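Local coordinates for protein thiamine pyrophosphokinase (Saccharomyces cerevisiae, PDB 1IG0) that catalyses the transfer of pyrophosphate from ATP to thiamine, making thiamine diphosphate and AMP, and is the only yeast enzyme that can do so, at residues Glu7-Glu10 and Arg11-Ile14; Val66-Asp69 and Gly70-Asn73; Glu174-Phe178 and Ser179-Pro183; Cys219-Pro223 and Thr224-Phe228. One frame throughout, in Å; residues are numbered along the deposited sequence.

Contact 1: Glu7-Glu10 and Arg11-Ile14; sequences ENPE and RIKI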
ATOM      1  N   GLU B   7      -5.793  -8.372  25.893  1.00 24.30           N
ATOM      2  CA  GLU B   7      -6.611  -9.088  24.929  1.00 23.74           C
ATOM      3  C   GLU B   7      -8.016  -9.195  25.502  1.00 22.96           C
ATOM      4  O   GLU B   7      -8.241  -9.877  26.500  1.00 23.02           O
ATOM      5  CB  GLU B   7      -6.038 -10.480  24.671  1.00 25.14           C
ATOM      6  CG  GLU B   7      -6.694 -11.200  23.510  1.00 27.76           C
ATOM      7  CD  GLU B   7      -6.038 -12.528  23.203  1.00 29.64           C
ATOM      8  OE1 GLU B   7      -4.800 -12.557  23.044  1.00 29.98           O
ATOM      9  OE2 GLU B   7      -6.763 -13.541  23.115  1.00 31.03           O
ATOM     10  N   ASN B   8      -8.952  -8.500  24.868  1.00 21.10           N
ATOM     11  CA  ASN B   8     -10.341  -8.491  25.305  1.00 20.50           C
ATOM     12  C   ASN B   8     -11.135  -9.676  24.803  1.00 20.36           C
ATOM     13  O   ASN B   8     -10.732 -10.358  23.860  1.00 19.71           O
ATOM     14  CB  ASN B   8     -11.061  -7.239  24.791  1.00 20.57           C
ATOM     15  CG  ASN B   8     -10.726  -6.001  25.576  1.00 19.61           C
ATOM     16  OD1 ASN B   8     -10.891  -5.965  26.794  1.00 19.67           O
ATOM     17  ND2 ASN B   8     -10.264  -4.965  24.884  1.00 20.13           N
ATOM     18  N   PRO B   9     -12.278  -9.950  25.451  1.00 20.66           N
ATOM     19  CA  PRO B   9     -13.112 -11.062  24.998  1.00 20.72           C
ATOM     20  C   PRO B   9     -13.697 -10.523  23.689  1.00 21.44           C
ATOM     21  O   PRO B   9     -13.475  -9.357  23.356  1.00 21.13           O
ATOM     22  CB  PRO B   9     -14.148 -11.198  26.114  1.00 20.47           C
ATOM     23  CG  PRO B   9     -14.224  -9.811  26.694  1.00 20.78           C
ATOM     24  CD  PRO B   9     -12.779  -9.391  26.718  1.00 20.59           C
ATOM     25  N   GLU B  10     -14.453 -11.330  22.959  1.00 21.32           N
ATOM     26  CA  GLU B  10     -14.984 -10.879  21.676  1.00 22.80           C
ATOM     27  C   GLU B  10     -15.919  -9.666  21.689  1.00 22.45           C
ATOM     28  O   GLU B  10     -16.017  -8.951  20.689  1.00 21.70           O
ATOM     29  CB  GLU B  10     -15.662 -12.047  20.963  1.00 23.59           C
ATOM     30  CG  GLU B  10     -15.399 -12.074  19.470  1.00 26.72           C
ATOM     31  CD  GLU B  10     -13.922 -11.922  19.137  1.00 25.99           C
ATOM     32  OE1 GLU B  10     -13.090 -12.656  19.710  1.00 27.08           O
ATOM     33  OE2 GLU B  10     -13.593 -11.064  18.294  1.00 27.06           O
ATOM     34  N   ARG B  11     -16.604  -9.427  22.802  1.00 22.27           N
ATOM     35  CA  ARG B  11     -17.514  -8.286  22.887  1.00 22.51           C
ATOM     36  C   ARG B  11     -17.525  -7.605  24.254  1.00 22.85           C
ATOM     37  O   ARG B  11     -17.710  -8.256  25.282  1.00 22.73           O
ATOM     38  CB  ARG B  11     -18.941  -8.719  22.528  1.00 22.49           C
ATOM     39  CG  ARG B  11     -19.169  -9.035  21.052  1.00 22.30           C
ATOM     40  CD  ARG B  11     -19.271  -7.764  20.219  1.00 23.24           C
ATOM     41  NE  ARG B  11     -19.542  -8.041  18.809  1.00 22.86           N
ATOM     42  CZ  ARG B  11     -18.659  -8.554  17.959  1.00 23.43           C
ATOM     43  NH1 ARG B  11     -17.431  -8.849  18.365  1.00 21.81           N
ATOM     44  NH2 ARG B  11     -19.006  -8.780  16.700  1.00 22.59           N
ATOM     45  N   ILE B  12     -17.330  -6.290  24.254  1.00 23.18           N
ATOM     46  CA  ILE B  12     -17.337  -5.509  25.487  1.00 23.71           C
ATOM     47  C   ILE B  12     -18.064  -4.193  25.240  1.00 24.68           C
ATOM     48  O   ILE B  12     -18.465  -3.887  24.114  1.00 23.86           O
ATOM     49  CB  ILE B  12     -15.906  -5.144  25.961  1.00 23.55           C
ATOM     50  CG1 ILE B  12     -15.277  -4.138  24.989  1.00 24.33           C
ATOM     51  CG2 ILE B  12     -15.044  -6.395  26.057  1.00 24.80           C
ATOM     52  CD1 ILE B  12     -13.969  -3.530  25.477  1.00 24.61           C
ATOM     53  N   LYS B  13     -18.231  -3.422  26.308  1.00 26.31           N
ATOM     54  CA  LYS B  13     -18.855  -2.110  26.239  1.00 29.20           C
ATOM     55  C   LYS B  13     -17.818  -1.163  26.823  1.00 31.01           C
ATOM     56  O   LYS B  13     -17.264  -1.413  27.890  1.00 30.66           O
ATOM     57  CB  LYS B  13     -20.126  -2.044  27.090  1.00 29.48           C
ATOM     58  CG  LYS B  13     -21.384  -2.609  26.438  1.00 31.78           C
ATOM     59  CD  LYS B  13     -22.603  -2.330  27.320  1.00 33.33           C
ATOM     60  CE  LYS B  13     -23.914  -2.692  26.638  1.00 35.50           C
ATOM     61  NZ  LYS B  13     -23.985  -4.131  26.274  1.00 37.01           N
ATOM     62  N   ILE B  14     -17.538  -0.087  26.111  1.00 33.45           N
ATOM     63  CA  ILE B  14     -16.571   0.869  26.590  1.00 36.44           C
ATOM     64  C   ILE B  14     -17.355   1.932  27.306  1.00 38.92           C
ATOM     65  O   ILE B  14     -18.588   1.974  27.238  1.00 40.36           O
ATOM     66  CB  ILE B  14     -15.760   1.508  25.441  1.00 35.90           C
ATOM     67  CG1 ILE B  14     -16.635   2.470  24.608  1.00 35.66           C
ATOM     68  CG2 ILE B  14     -15.214   0.416  24.542  1.00 35.50           C
ATOM     69  CD1 ILE B  14     -15.898   3.133  23.469  1.00 35.33           C
TER
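Ile-12 lies against Pro-9 and Asn-8 and closes the bend of this short surface segment. Its branch methyl CG2 packs on two ring carbons of the proline, 3.6 Å from Pro-9 CG and 3.8 Å from Pro-9 CD. The two side chains run at about a right angle to each other. The longer arm goes elsewhere. CG1 is wedged over its own main chain (chi1 69°), which lets Ile-12 CD1 reach the amide end of Asn-8 and stop 4.0 Å from Asn-8 ND2. Cutting this side chain back to an alanine is likely to leave the Pro-9 ring and the Asn-8 amide without apolar cover, and a gap inside the bend.

The bend belongs to the loop that leaves strand 4-7, which pairs with strand 270-272 beside the thiamine pocket. Asn-8 ND2 donates to Leu-268 O, and Glu-7 OE1 bonds to Tyr-123 OH of the second subunit.

At the outer side of the bend, Arg-11 curls back over its predecessor. Its chain folds at chi2 (-76°), which returns the guanidinium to the Glu-10 carbonyl. Arg-11 NH1 gives Glu-10 O a hydrogen bond of 2.7 Å. The oxygen lies in the guanidinium plane, but NH1 stands 41° above the carbonyl plane. Arg-11 NH2 bonds to Asn-245 OD1, so the guanidinium is held at two corners. The Glu-10 carboxylate stays 4.4 Å from Arg-11, OE2 to NH1. It forms salt bridges with Arg-289 and Lys-269 instead.

Contact 2: Val66-Asp69 and Gly70-Asn73; sequences VCAD and GAAN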
ATOM      1  N   VAL B  66     -15.750  12.842 -10.404  1.00 17.93           N
ATOM      2  CA  VAL B  66     -14.561  13.276 -11.122  1.00 18.80           C
ATOM      3  C   VAL B  66     -13.673  12.107 -11.525  1.00 19.57           C
ATOM      4  O   VAL B  66     -13.450  11.183 -10.743  1.00 19.89           O
ATOM      5  CB  VAL B  66     -13.727  14.258 -10.261  1.00 18.02           C
ATOM      6  CG1 VAL B  66     -12.442  14.635 -10.982  1.00 18.81           C
ATOM      7  CG2 VAL B  66     -14.547  15.505  -9.953  1.00 17.76           C
ATOM      8  N   CYS B  67     -13.177  12.157 -12.757  1.00 20.59           N
ATOM      9  CA  CYS B  67     -12.288  11.130 -13.281  1.00 21.48           C
ATOM     10  C   CYS B  67     -10.893  11.716 -13.443  1.00 22.16           C
ATOM     11  O   CYS B  67     -10.722  12.769 -14.060  1.00 22.28           O
ATOM     12  CB  CYS B  67     -12.780  10.624 -14.639  1.00 22.31           C
ATOM     13  SG  CYS B  67     -14.132   9.437 -14.561  1.00 22.43           S
ATOM     14  N   ALA B  68      -9.900  11.037 -12.880  1.00 22.18           N
ATOM     15  CA  ALA B  68      -8.521  11.493 -12.983  1.00 23.92           C
ATOM     16  C   ALA B  68      -7.869  10.926 -14.241  1.00 25.18           C
ATOM     17  O   ALA B  68      -7.468   9.761 -14.278  1.00 26.34           O
ATOM     18  CB  ALA B  68      -7.732  11.073 -11.748  1.00 23.13           C
ATOM     19  N   ASP B  69      -7.782  11.762 -15.271  1.00 26.18           N
ATOM     20  CA  ASP B  69      -7.172  11.395 -16.545  1.00 27.88           C
ATOM     21  C   ASP B  69      -7.581  10.012 -17.052  1.00 27.68           C
ATOM     22  O   ASP B  69      -8.705   9.821 -17.507  1.00 28.19           O
ATOM     23  CB  ASP B  69      -5.647  11.476 -16.427  1.00 30.60           C
ATOM     24  CG  ASP B  69      -4.953  11.432 -17.774  1.00 32.29           C
ATOM     25  OD1 ASP B  69      -5.654  11.459 -18.808  1.00 35.18           O
ATOM     26  OD2 ASP B  69      -3.706  11.373 -17.800  1.00 34.30           O
ATOM     27  N   GLY B  70      -6.661   9.055 -16.971  1.00 27.61           N
ATOM     28  CA  GLY B  70      -6.935   7.706 -17.438  1.00 27.13           C
ATOM     29  C   GLY B  70      -8.150   7.036 -16.820  1.00 26.93           C
ATOM     30  O   GLY B  70      -8.679   6.067 -17.371  1.00 26.58           O
ATOM     31  N   ALA B  71      -8.594   7.544 -15.676  1.00 26.36           N
ATOM     32  CA  ALA B  71      -9.756   6.985 -14.995  1.00 25.56           C
ATOM     33  C   ALA B  71     -10.974   6.976 -15.913  1.00 25.66           C
ATOM     34  O   ALA B  71     -11.899   6.185 -15.723  1.00 25.64           O
ATOM     35  CB  ALA B  71     -10.057   7.787 -13.742  1.00 25.86           C
ATOM     36  N   ALA B  72     -10.972   7.866 -16.902  1.00 25.77           N
ATOM     37  CA  ALA B  72     -12.075   7.950 -17.852  1.00 26.15           C
ATOM     38  C   ALA B  72     -12.142   6.659 -18.656  1.00 26.68           C
ATOM     39  O   ALA B  72     -13.229   6.169 -18.964  1.00 25.93           O
ATOM     40  CB  ALA B  72     -11.881   9.141 -18.782  1.00 26.30           C
ATOM     41  N   ASN B  73     -10.977   6.112 -18.998  1.00 27.30           N
ATOM     42  CA  ASN B  73     -10.923   4.860 -19.748  1.00 28.10           C
ATOM     43  C   ASN B  73     -11.477   3.756 -18.858  1.00 28.21           C
ATOM     44  O   ASN B  73     -12.274   2.926 -19.295  1.00 27.70           O
ATOM     45  CB  ASN B  73      -9.482   4.506 -20.136  1.00 29.15           C
ATOM     46  CG  ASN B  73      -8.842   5.541 -21.038  1.00 29.92           C
ATOM     47  OD1 ASN B  73      -9.461   6.023 -21.985  1.00 31.28           O
ATOM     48  ND2 ASN B  73      -7.587   5.875 -20.758  1.00 31.21           N
TER
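Cys-67 CB and Ala-71 CB meet at 4.0 Å in the buried centre of a strand-turn-helix join. A type II' beta turn from Ala-68 to Ala-71 links strand 64-68, an inner strand of the large sheet, to helix 71-78. The Cys-67 thiol sits beside its own backbone N (chi1 -79°), and SG comes 4.2 Å from Ala-72 CA. The small alanine methyls are consistent with so close an approach of strand and helix. Around this core the backbone closes the turn. Ala-71 N donates to Ala-68 O at 2.9 Å, and Ala-72 N donates to Asp-69 O at 3.1 Å. Both bonds are nearly straight. Asp-69 takes the first corner of the turn with a positive phi of 44°. Its CB bond points away from the helix side of the turn; the side chain is about 8 Å from bound thiamine and close to the carboxylate of Asp-97. With an alanine in its place, Ser-100 OG is likely to lose its weak bond to OD2. One residue on, Asn-73 N donates to Gly-70 O at 2.8 Å; Asn-73 OD1 accepts from Ser-102 N and ND2 donates to Ser-100 O.

Contact 3: Glu174-Phe178 and Ser179-Pro183; sequences ESLVF and SKVTP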
ATOM      1  N   GLU B 174      -6.826  31.858  -0.733  1.00 31.13           N
ATOM      2  CA  GLU B 174      -6.389  33.064  -0.035  1.00 32.70           C
ATOM      3  C   GLU B 174      -7.535  33.876   0.573  1.00 32.60           C
ATOM      4  O   GLU B 174      -7.355  34.546   1.590  1.00 32.54           O
ATOM      5  CB  GLU B 174      -5.581  33.956  -0.981  1.00 34.62           C
ATOM      6  CG  GLU B 174      -4.157  33.476  -1.222  1.00 37.84           C
ATOM      7  CD  GLU B 174      -3.423  34.310  -2.253  1.00 39.58           C
ATOM      8  OE1 GLU B 174      -2.189  34.158  -2.375  1.00 41.42           O
ATOM      9  OE2 GLU B 174      -4.081  35.115  -2.947  1.00 40.39           O
ATOM     10  N   SER B 175      -8.709  33.814  -0.049  1.00 31.80           N
ATOM     11  CA  SER B 175      -9.867  34.555   0.442  1.00 31.93           C
ATOM     12  C   SER B 175     -10.918  33.629   1.033  1.00 31.46           C
ATOM     13  O   SER B 175     -12.025  34.058   1.356  1.00 31.98           O
ATOM     14  CB  SER B 175     -10.493  35.372  -0.693  1.00 32.32           C
ATOM     15  OG  SER B 175      -9.600  36.367  -1.164  1.00 33.45           O
ATOM     16  N   LEU B 176     -10.563  32.361   1.182  1.00 30.18           N
ATOM     17  CA  LEU B 176     -11.481  31.370   1.721  1.00 30.57           C
ATOM     18  C   LEU B 176     -11.440  31.330   3.250  1.00 30.15           C
ATOM     19  O   LEU B 176     -10.367  31.298   3.855  1.00 30.68           O
ATOM     20  CB  LEU B 176     -11.128  29.992   1.151  1.00 30.02           C
ATOM     21  CG  LEU B 176     -12.242  28.964   0.938  1.00 31.15           C
ATOM     22  CD1 LEU B 176     -13.318  29.548   0.035  1.00 29.46           C
ATOM     23  CD2 LEU B 176     -11.651  27.709   0.313  1.00 29.54           C
ATOM     24  N   VAL B 177     -12.618  31.356   3.867  1.00 29.90           N
ATOM     25  CA  VAL B 177     -12.725  31.287   5.321  1.00 29.77           C
ATOM     26  C   VAL B 177     -13.006  29.822   5.646  1.00 29.53           C
ATOM     27  O   VAL B 177     -14.156  29.400   5.725  1.00 29.49           O
ATOM     28  CB  VAL B 177     -13.886  32.162   5.845  1.00 29.86           C
ATOM     29  CG1 VAL B 177     -13.950  32.091   7.366  1.00 29.97           C
ATOM     30  CG2 VAL B 177     -13.697  33.600   5.391  1.00 30.30           C
ATOM     31  N   PHE B 178     -11.935  29.053   5.818  1.00 30.28           N
ATOM     32  CA  PHE B 178     -12.025  27.624   6.100  1.00 30.54           C
ATOM     33  C   PHE B 178     -13.065  27.192   7.131  1.00 30.13           C
ATOM     34  O   PHE B 178     -13.783  26.211   6.919  1.00 29.85           O
ATOM     35  CB  PHE B 178     -10.647  27.094   6.506  1.00 32.20           C
ATOM     36  CG  PHE B 178      -9.716  26.875   5.345  1.00 33.73           C
ATOM     37  CD1 PHE B 178      -9.496  27.881   4.409  1.00 34.40           C
ATOM     38  CD2 PHE B 178      -9.059  25.657   5.185  1.00 34.06           C
ATOM     39  CE1 PHE B 178      -8.638  27.678   3.328  1.00 34.96           C
ATOM     40  CE2 PHE B 178      -8.198  25.444   4.108  1.00 34.51           C
ATOM     41  CZ  PHE B 178      -7.988  26.454   3.178  1.00 34.49           C
ATOM     42  N   SER B 179     -13.154  27.914   8.243  1.00 29.23           N
ATOM     43  CA  SER B 179     -14.114  27.565   9.286  1.00 28.98           C
ATOM     44  C   SER B 179     -15.560  27.637   8.806  1.00 28.87           C
ATOM     45  O   SER B 179     -16.457  27.096   9.449  1.00 29.82           O
ATOM     46  CB  SER B 179     -13.938  28.483  10.499  1.00 28.31           C
ATOM     47  OG  SER B 179     -14.210  29.831  10.163  1.00 28.13           O
ATOM     48  N   LYS B 180     -15.785  28.297   7.673  1.00 28.39           N
ATOM     49  CA  LYS B 180     -17.133  28.438   7.131  1.00 27.98           C
ATOM     50  C   LYS B 180     -17.348  27.700   5.812  1.00 27.05           C
ATOM     51  O   LYS B 180     -18.388  27.853   5.168  1.00 27.46           O
ATOM     52  CB  LYS B 180     -17.463  29.920   6.945  1.00 28.98           C
ATOM     53  CG  LYS B 180     -17.446  30.716   8.240  1.00 31.43           C
ATOM     54  CD  LYS B 180     -18.478  30.191   9.230  1.00 32.42           C
ATOM     55  CE  LYS B 180     -18.424  30.961  10.539  1.00 33.95           C
ATOM     56  NZ  LYS B 180     -19.445  30.476  11.505  1.00 35.19           N
ATOM     57  N   VAL B 181     -16.364  26.903   5.410  1.00 25.32           N
ATOM     58  CA  VAL B 181     -16.469  26.146   4.168  1.00 24.22           C
ATOM     59  C   VAL B 181     -17.310  24.898   4.394  1.00 23.36           C
ATOM     60  O   VAL B 181     -17.091  24.162   5.355  1.00 22.81           O
ATOM     61  CB  VAL B 181     -15.078  25.714   3.652  1.00 24.25           C
ATOM     62  CG1 VAL B 181     -15.230  24.810   2.431  1.00 23.16           C
ATOM     63  CG2 VAL B 181     -14.251  26.941   3.305  1.00 24.11           C
ATOM     64  N   THR B 182     -18.277  24.664   3.513  1.00 22.09           N
ATOM     65  CA  THR B 182     -19.128  23.487   3.631  1.00 21.67           C
ATOM     66  C   THR B 182     -18.256  22.253   3.438  1.00 21.06           C
ATOM     67  O   THR B 182     -17.472  22.183   2.493  1.00 20.43           O
ATOM     68  CB  THR B 182     -20.243  23.484   2.564  1.00 22.02           C
ATOM     69  OG1 THR B 182     -21.084  24.628   2.755  1.00 22.61           O
ATOM     70  CG2 THR B 182     -21.088  22.222   2.674  1.00 22.42           C
ATOM     71  N   PRO B 183     -18.371  21.267   4.339  1.00 20.84           N
ATOM     72  CA  PRO B 183     -17.571  20.044   4.233  1.00 20.40           C
ATOM     73  C   PRO B 183     -17.795  19.309   2.918  1.00 20.28           C
ATOM     74  O   PRO B 183     -18.873  19.386   2.331  1.00 20.48           O
ATOM     75  CB  PRO B 183     -18.039  19.223   5.430  1.00 21.57           C
ATOM     76  CG  PRO B 183     -18.416  20.275   6.430  1.00 21.46           C
ATOM     77  CD  PRO B 183     -19.175  21.258   5.573  1.00 21.28           C
TER
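Val-177 O accepts a 2.8 Å hydrogen bond from Lys-180 N, the shortest polar bond of this turn. The N-H...O angle is 155°. One residue on, Val-181 N donates to Phe-178 O at 3.1 Å. Two successive bonds from a residue to the third before it mark a short 3-10 turn. It lies in the connection from helix 164-175 to strand 184-189, an inner strand of the large sheet.

The side chains sort to different sides of this turn. Val-181 CG2 fits against the backbone, 3.6 Å from Phe-178 CA. The same methyl touches Leu-176 CG at 3.7 Å, where the two side chains cross at about a right angle. Leu-176 and Val-181 both also rest on Asn-139 of helix 126-139, so this side of the turn faces the protein.

The other side is more exposed. Val-177 carries CG1 opposite its backbone N (chi1 -179°), which brings that methyl to Ser-179 OG at 3.6 Å and to Lys-180 CG at 3.9 Å. Valine and lysine lie side by side and point the same way. The lysine chain then bends at chi2 and leaves the valine.

Phe-178 turns its ring back along the chain, with Leu-176 O at the ring edge and in its plane. The same ring makes an edge-to-face contact with Tyr-215. With main-chain bonds and methyl contacts across the turn, its shape probably depends little on charge.

Contact 4: Cys219-Pro223 and Thr224-Phe228; sequences CYMTP and TDLIF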
ATOM      1  N   CYS B 219     -11.832   9.375   2.066  1.00 18.56           N
ATOM      2  CA  CYS B 219     -11.847   7.967   2.434  1.00 18.51           C
ATOM      3  C   CYS B 219     -11.684   7.125   1.179  1.00 18.09           C
ATOM      4  O   CYS B 219     -12.328   7.383   0.163  1.00 17.66           O
ATOM      5  CB  CYS B 219     -13.161   7.590   3.123  1.00 18.68           C
ATOM      6  SG  CYS B 219     -13.251   5.850   3.643  1.00 20.44           S
ATOM      7  N   TYR B 220     -10.815   6.123   1.249  1.00 18.32           N
ATOM      8  CA  TYR B 220     -10.596   5.247   0.112  1.00 19.22           C
ATOM      9  C   TYR B 220     -11.397   3.976   0.284  1.00 20.42           C
ATOM     10  O   TYR B 220     -11.486   3.433   1.386  1.00 20.74           O
ATOM     11  CB  TYR B 220      -9.118   4.868  -0.026  1.00 19.55           C
ATOM     12  CG  TYR B 220      -8.211   6.021  -0.364  1.00 18.74           C
ATOM     13  CD1 TYR B 220      -7.558   6.739   0.637  1.00 18.50           C
ATOM     14  CD2 TYR B 220      -8.029   6.419  -1.686  1.00 18.70           C
ATOM     15  CE1 TYR B 220      -6.748   7.829   0.327  1.00 18.05           C
ATOM     16  CE2 TYR B 220      -7.223   7.504  -2.007  1.00 18.45           C
ATOM     17  CZ  TYR B 220      -6.586   8.206  -0.997  1.00 17.85           C
ATOM     18  OH  TYR B 220      -5.790   9.282  -1.311  1.00 18.18           O
ATOM     19  N   MET B 221     -11.996   3.519  -0.806  1.00 20.27           N
ATOM     20  CA  MET B 221     -12.748   2.279  -0.793  1.00 20.07           C
ATOM     21  C   MET B 221     -12.046   1.372  -1.785  1.00 19.94           C
ATOM     22  O   MET B 221     -11.941   1.695  -2.969  1.00 20.42           O
ATOM     23  CB  MET B 221     -14.195   2.490  -1.227  1.00 20.34           C
ATOM     24  CG  MET B 221     -14.968   1.183  -1.310  1.00 21.91           C
ATOM     25  SD  MET B 221     -16.691   1.387  -1.782  1.00 25.24           S
ATOM     26  CE  MET B 221     -17.432   1.741  -0.219  1.00 24.25           C
ATOM     27  N   THR B 222     -11.550   0.245  -1.294  1.00 19.55           N
ATOM     28  CA  THR B 222     -10.847  -0.703  -2.139  1.00 19.39           C
ATOM     29  C   THR B 222     -11.629  -2.006  -2.098  1.00 19.12           C
ATOM     30  O   THR B 222     -12.657  -2.095  -1.428  1.00 18.93           O
ATOM     31  CB  THR B 222      -9.411  -0.942  -1.623  1.00 19.33           C
ATOM     32  OG1 THR B 222      -9.441  -1.849  -0.514  1.00 19.01           O
ATOM     33  CG2 THR B 222      -8.793   0.370  -1.164  1.00 19.78           C
ATOM     34  N   PRO B 223     -11.161  -3.035  -2.819  1.00 19.34           N
ATOM     35  CA  PRO B 223     -11.889  -4.307  -2.803  1.00 20.48           C
ATOM     36  C   PRO B 223     -11.928  -4.957  -1.425  1.00 20.50           C
ATOM     37  O   PRO B 223     -12.729  -5.863  -1.185  1.00 20.35           O
ATOM     38  CB  PRO B 223     -11.112  -5.161  -3.805  1.00 20.20           C
ATOM     39  CG  PRO B 223     -10.540  -4.150  -4.749  1.00 21.69           C
ATOM     40  CD  PRO B 223     -10.077  -3.065  -3.816  1.00 20.23           C
ATOM     41  N   THR B 224     -11.075  -4.486  -0.518  1.00 19.60           N
ATOM     42  CA  THR B 224     -11.001  -5.066   0.821  1.00 19.01           C
ATOM     43  C   THR B 224     -11.023  -4.090   1.996  1.00 19.52           C
ATOM     44  O   THR B 224     -11.243  -4.507   3.136  1.00 19.81           O
ATOM     45  CB  THR B 224      -9.723  -5.908   0.970  1.00 19.90           C
ATOM     46  OG1 THR B 224      -8.578  -5.076   0.740  1.00 19.84           O
ATOM     47  CG2 THR B 224      -9.718  -7.051  -0.030  1.00 20.64           C
ATOM     48  N   ASP B 225     -10.806  -2.805   1.740  1.00 18.61           N
ATOM     49  CA  ASP B 225     -10.769  -1.852   2.841  1.00 18.60           C
ATOM     50  C   ASP B 225     -11.387  -0.486   2.618  1.00 19.21           C
ATOM     51  O   ASP B 225     -11.690  -0.066   1.498  1.00 19.10           O
ATOM     52  CB  ASP B 225      -9.315  -1.597   3.258  1.00 18.59           C
ATOM     53  CG  ASP B 225      -8.577  -2.858   3.635  1.00 18.85           C
ATOM     54  OD1 ASP B 225      -8.735  -3.311   4.786  1.00 19.98           O
ATOM     55  OD2 ASP B 225      -7.838  -3.393   2.780  1.00 19.80           O
ATOM     56  N   LEU B 226     -11.556   0.193   3.745  1.00 18.99           N
ATOM     57  CA  LEU B 226     -12.011   1.566   3.810  1.00 18.51           C
ATOM     58  C   LEU B 226     -10.768   2.129   4.489  1.00 18.46           C
ATOM     59  O   LEU B 226     -10.356   1.639   5.543  1.00 18.06           O
ATOM     60  CB  LEU B 226     -13.229   1.725   4.722  1.00 18.32           C
ATOM     61  CG  LEU B 226     -14.602   1.380   4.143  1.00 19.04           C
ATOM     62  CD1 LEU B 226     -15.669   1.608   5.204  1.00 19.81           C
ATOM     63  CD2 LEU B 226     -14.876   2.248   2.924  1.00 19.56           C
ATOM     64  N   ILE B 227     -10.143   3.122   3.874  1.00 18.20           N
ATOM     65  CA  ILE B 227      -8.932   3.695   4.436  1.00 17.57           C
ATOM     66  C   ILE B 227      -9.154   5.178   4.641  1.00 17.85           C
ATOM     67  O   ILE B 227      -9.507   5.895   3.705  1.00 18.62           O
ATOM     68  CB  ILE B 227      -7.739   3.467   3.486  1.00 16.31           C
ATOM     69  CG1 ILE B 227      -7.628   1.975   3.151  1.00 16.35           C
ATOM     70  CG2 ILE B 227      -6.449   3.963   4.129  1.00 16.64           C
ATOM     71  CD1 ILE B 227      -6.636   1.658   2.043  1.00 16.78           C
ATOM     72  N   PHE B 228      -8.955   5.633   5.872  1.00 17.50           N
ATOM     73  CA  PHE B 228      -9.163   7.035   6.196  1.00 18.76           C
ATOM     74  C   PHE B 228      -8.293   7.495   7.356  1.00 19.09           C
ATOM     75  O   PHE B 228      -7.622   6.689   7.998  1.00 19.67           O
ATOM     76  CB  PHE B 228     -10.641   7.265   6.513  1.00 18.11           C
ATOM     77  CG  PHE B 228     -11.169   6.374   7.599  1.00 19.65           C
ATOM     78  CD1 PHE B 228     -11.285   6.839   8.904  1.00 20.25           C
ATOM     79  CD2 PHE B 228     -11.538   5.061   7.320  1.00 19.36           C
ATOM     80  CE1 PHE B 228     -11.761   6.008   9.918  1.00 21.18           C
ATOM     81  CE2 PHE B 228     -12.013   4.223   8.326  1.00 21.49           C
ATOM     82  CZ  PHE B 228     -12.125   4.699   9.627  1.00 21.92           C
TER
HETATM   83  O   HOH W   1      -6.962  -2.024   0.487  1.00 18.30           O
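Thr-222 reaches across to Thr-224, Asp-225 and Ile-227 at the tip of a beta hairpin. Its CB lies 4.0 Å from Asp-225 O. There the two branches part. CG2 goes to the methyl end of Ile-227, 4.1 Å from CD1. OG1, flanked by both main-chain bonds of its own residue (chi1 79°), turns into the loop. Asp-225 N donates to Thr-222 OG1 at 2.8 Å. Thr-224 N donates to Thr-222 OG1 at 3.1 Å. The latter bond makes an ST turn, and a water sits on the same oxygen.

The segments 219-221 and 225-228 of the hairpin strands run antiparallel, at 163°. Thr-222 N donates to Asp-225 O, and Tyr-220 and Ile-227 form a hydrogen-bonded pair with two 2.8 Å bonds, Tyr-220 N to Ile-227 O and Ile-227 N to Tyr-220 O. The tyrosine leans on helix 196-212 and bonds through OH to Ser-202 O. On the other face, Leu-226 CD2 touches Cys-219 SG at 4.0 Å and Met-221 CE.

Asp-225 OD2 completes the tip. It accepts from Thr-224 OG1 at 2.7 Å, met from above the carboxylate plane, from the same water, and from Phe-196 N of the second subunit. Three donors on one oxygen would tend to stabilise a negative charge there, and the bond from Phe-196 N ties the hairpin tip to the second subunit.

In the fold
Contacts 2 and 4 are buried; contacts 1 and 3 lie at the surface. Contacts 2 and 4 belong to the same large sheet, their centres about 19 Å apart. Contact 2 leads from a parallel strand into a helix, whereas contact 4 turns from the parallel part into antiparallel strands. Contact 3 leads from a helix toward that sheet, and contact 1 lies about 44 Å from contact 2, centre to centre, on the far side of the chain's centre. The chemistry follows the place. Contact 1 carries charged groups that bond outward, contact 2 packs small side chains, contact 3 relies on methyls and backbone, and contact 4 pairs strands and gathers hydroxyls, water and a carboxylate at its tip, beside the second subunit.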